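DR2417 (Deinococcus radiodurans, PDB 4XWT) probably acts as a metal-dependent ribonuclease J, degrading RNA from its 5' end and perhaps cutting internally, in rRNA maturation and RNA turnover. Local coordinates at residues M151-P156 with T173-I178. Numbering follows the deposited sequence.
Sequences MTHSIP and TGDFKI. With ZN (zinc ion), chain C; ZN (zinc ion), chain D.
His153 and Asp175 meet at the two-zinc centre of the metallo-beta-lactamase fold, each carried by a loop that follows a strand of the same mixed sheet, 144-150 and 168-172. His153 NE2 binds the zinc ion of chain C at 2.3 Å, and Asp175 OD2 bridges the pair, 2.4 Å from that ion and 2.2 Å from the zinc ion of chain D. His84 and His86 complete the first site, Asp88, His89 and His403 the second. The imidazole reaches the zinc with CG anti to the backbone N (chi1 -176°), and the ring and carboxylate planes stand 77° apart. The other ring nitrogen, His153 ND1, is hydrogen-bonded to Gly380 O, which helps fix the ring's rotation. A CH-pi contact adds to this: the Asp175 methylene lies over one imidazole face, while Ser154 OG, which makes a weak hydrogen bond to a phosphate oxygen of the bound uridine-5'-monophosphate, approaches the other. Apolar packing joins Met151 to Phe176. The Met151 chain, bent at its last two torsions, curls its methyl CE over the face of the Phe176 phenyl, 3.8 Å from the centroid, and Leu387 and Ile390 of helix 384-394 also touch the Phe176 side chain. Away from the zinc ions, two hydrogen bonds join the loops. Lys177 N donates to Thr152 O at 3.0 Å, nearly straight at 164°, and Phe176 CA adds a CA-H...O contact to the same oxygen. In return the Thr152 hydroxyl, also hydrogen-bonded to Ser190, donates to the Lys177 carbonyl; Thr152 OG1 sits well above the carbonyl plane, 2.6 Å from Lys177 O.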
loop_
_atom_site.group_PDB
_atom_site.type_symbol
_atom_site.label_atom_id
_atom_site.label_comp_id
_atom_site.label_asym_id
_atom_site.label_seq_id
_atom_site.Cartn_x
_atom_site.Cartn_y
_atom_site.Cartn_z
ATOM N N MET A 151 25.836 -18.669 -5.814
ATOM C CA MET A 151 25.121 -17.636 -6.552
ATOM C C MET A 151 25.102 -16.367 -5.712
ATOM O O MET A 151 24.733 -16.396 -4.530
ATOM C CB MET A 151 23.702 -18.092 -6.895
ATOM C CG MET A 151 23.668 -19.271 -7.853
ATOM S SD MET A 151 24.269 -18.855 -9.505
ATOM C CE MET A 151 22.722 -18.354 -10.272
ATOM N N THR A 152 25.531 -15.259 -6.309
ATOM C CA THR A 152 25.484 -13.982 -5.624
ATOM C C THR A 152 24.047 -13.627 -5.318
ATOM O O THR A 152 23.156 -13.855 -6.134
ATOM C CB THR A 152 26.096 -12.850 -6.446
ATOM O OG1 THR A 152 25.585 -12.906 -7.791
ATOM C CG2 THR A 152 27.648 -12.968 -6.461
ATOM N N HIS A 153 23.828 -13.070 -4.134
ATOM C CA HIS A 153 22.486 -12.642 -3.741
ATOM C C HIS A 153 22.667 -11.441 -2.798
ATOM O O HIS A 153 23.760 -10.881 -2.743
ATOM C CB HIS A 153 21.733 -13.840 -3.114
ATOM C CG HIS A 153 20.307 -13.565 -2.747
ATOM N ND1 HIS A 153 19.480 -12.746 -3.493
ATOM C CD2 HIS A 153 19.561 -13.999 -1.700
ATOM C CE1 HIS A 153 18.289 -12.692 -2.921
ATOM N NE2 HIS A 153 18.313 -13.441 -1.830
ATOM N N SER A 154 21.627 -11.039 -2.072
ATOM C CA SER A 154 21.710 -9.877 -1.176
ATOM C C SER A 154 22.115 -10.284 0.249
ATOM O O SER A 154 22.105 -9.460 1.180
ATOM C CB SER A 154 20.369 -9.155 -1.142
ATOM O OG SER A 154 19.393 -10.108 -0.759
ATOM N N ILE A 155 22.446 -11.567 0.421
ATOM C CA ILE A 155 23.016 -12.067 1.680
ATOM C C ILE A 155 24.166 -13.034 1.339
ATOM O O ILE A 155 24.106 -13.729 0.325
ATOM C CB ILE A 155 21.936 -12.760 2.575
ATOM C CG1 ILE A 155 22.425 -12.885 4.029
ATOM C CG2 ILE A 155 21.523 -14.129 1.997
ATOM C CD1 ILE A 155 21.426 -13.521 5.029
ATOM N N PRO A 156 25.241 -13.056 2.151
ATOM C CA PRO A 156 26.329 -14.005 1.846
ATOM C C PRO A 156 25.942 -15.458 2.125
ATOM O O PRO A 156 24.914 -15.704 2.769
ATOM C CB PRO A 156 27.464 -13.570 2.787
ATOM C CG PRO A 156 27.104 -12.186 3.233
ATOM C CD PRO A 156 25.606 -12.139 3.243
ATOM N N THR A 173 18.353 -22.594 -8.994
ATOM C CA THR A 173 19.186 -21.399 -8.846
ATOM C C THR A 173 19.272 -20.854 -7.434
ATOM O O THR A 173 20.177 -20.082 -7.118
ATOM C CB THR A 173 18.680 -20.253 -9.759
ATOM O OG1 THR A 173 17.374 -19.845 -9.330
ATOM C CG2 THR A 173 18.622 -20.724 -11.218
ATOM N N GLY A 174 18.326 -21.255 -6.588
ATOM C CA GLY A 174 18.086 -20.563 -5.346
ATOM C C GLY A 174 17.691 -19.129 -5.679
ATOM O O GLY A 174 17.317 -18.834 -6.819
ATOM N N ASP A 175 17.746 -18.249 -4.685
ATOM C CA ASP A 175 17.659 -16.810 -4.925
ATOM C C ASP A 175 18.946 -16.328 -5.573
ATOM O O ASP A 175 20.027 -16.693 -5.111
ATOM C CB ASP A 175 17.446 -16.037 -3.619
ATOM C CG ASP A 175 16.051 -16.201 -3.041
ATOM O OD1 ASP A 175 15.415 -17.269 -3.275
ATOM O OD2 ASP A 175 15.628 -15.247 -2.335
ATOM N N PHE A 176 18.860 -15.499 -6.611
ATOM C CA PHE A 176 20.084 -14.964 -7.199
ATOM C C PHE A 176 19.957 -13.693 -8.009
ATOM O O PHE A 176 18.914 -13.375 -8.561
ATOM C CB PHE A 176 20.730 -16.004 -8.110
ATOM C CG PHE A 176 20.136 -16.065 -9.495
ATOM C CD1 PHE A 176 18.954 -16.743 -9.726
ATOM C CD2 PHE A 176 20.793 -15.485 -10.579
ATOM C CE1 PHE A 176 18.423 -16.838 -11.001
ATOM C CE2 PHE A 176 20.270 -15.572 -11.876
ATOM C CZ PHE A 176 19.079 -16.247 -12.087
ATOM N N LYS A 177 21.088 -13.003 -8.089
ATOM C CA LYS A 177 21.391 -12.089 -9.174
ATOM C C LYS A 177 22.740 -12.500 -9.721
ATOM O O LYS A 177 23.437 -13.321 -9.127
ATOM C CB LYS A 177 21.441 -10.643 -8.687
ATOM C CG LYS A 177 22.464 -10.477 -7.587
ATOM C CD LYS A 177 22.376 -9.139 -6.862
ATOM C CE LYS A 177 22.761 -7.974 -7.768
ATOM N NZ LYS A 177 23.103 -6.780 -6.956
ATOM N N ILE A 178 23.125 -11.921 -10.846
ATOM C CA ILE A 178 24.473 -12.133 -11.340
ATOM C C ILE A 178 25.248 -10.849 -11.131
ATOM O O ILE A 178 25.267 -9.984 -12.005
ATOM C CB ILE A 178 24.507 -12.529 -12.821
ATOM C CG1 ILE A 178 23.620 -13.752 -13.066
ATOM C CG2 ILE A 178 25.952 -12.812 -13.256
ATOM C CD1 ILE A 178 23.668 -14.268 -14.498
HETATM ZN ZN ZN C . 16.678 -14.189 -0.443
HETATM ZN ZN ZN D . 13.761 -15.500 -1.170
#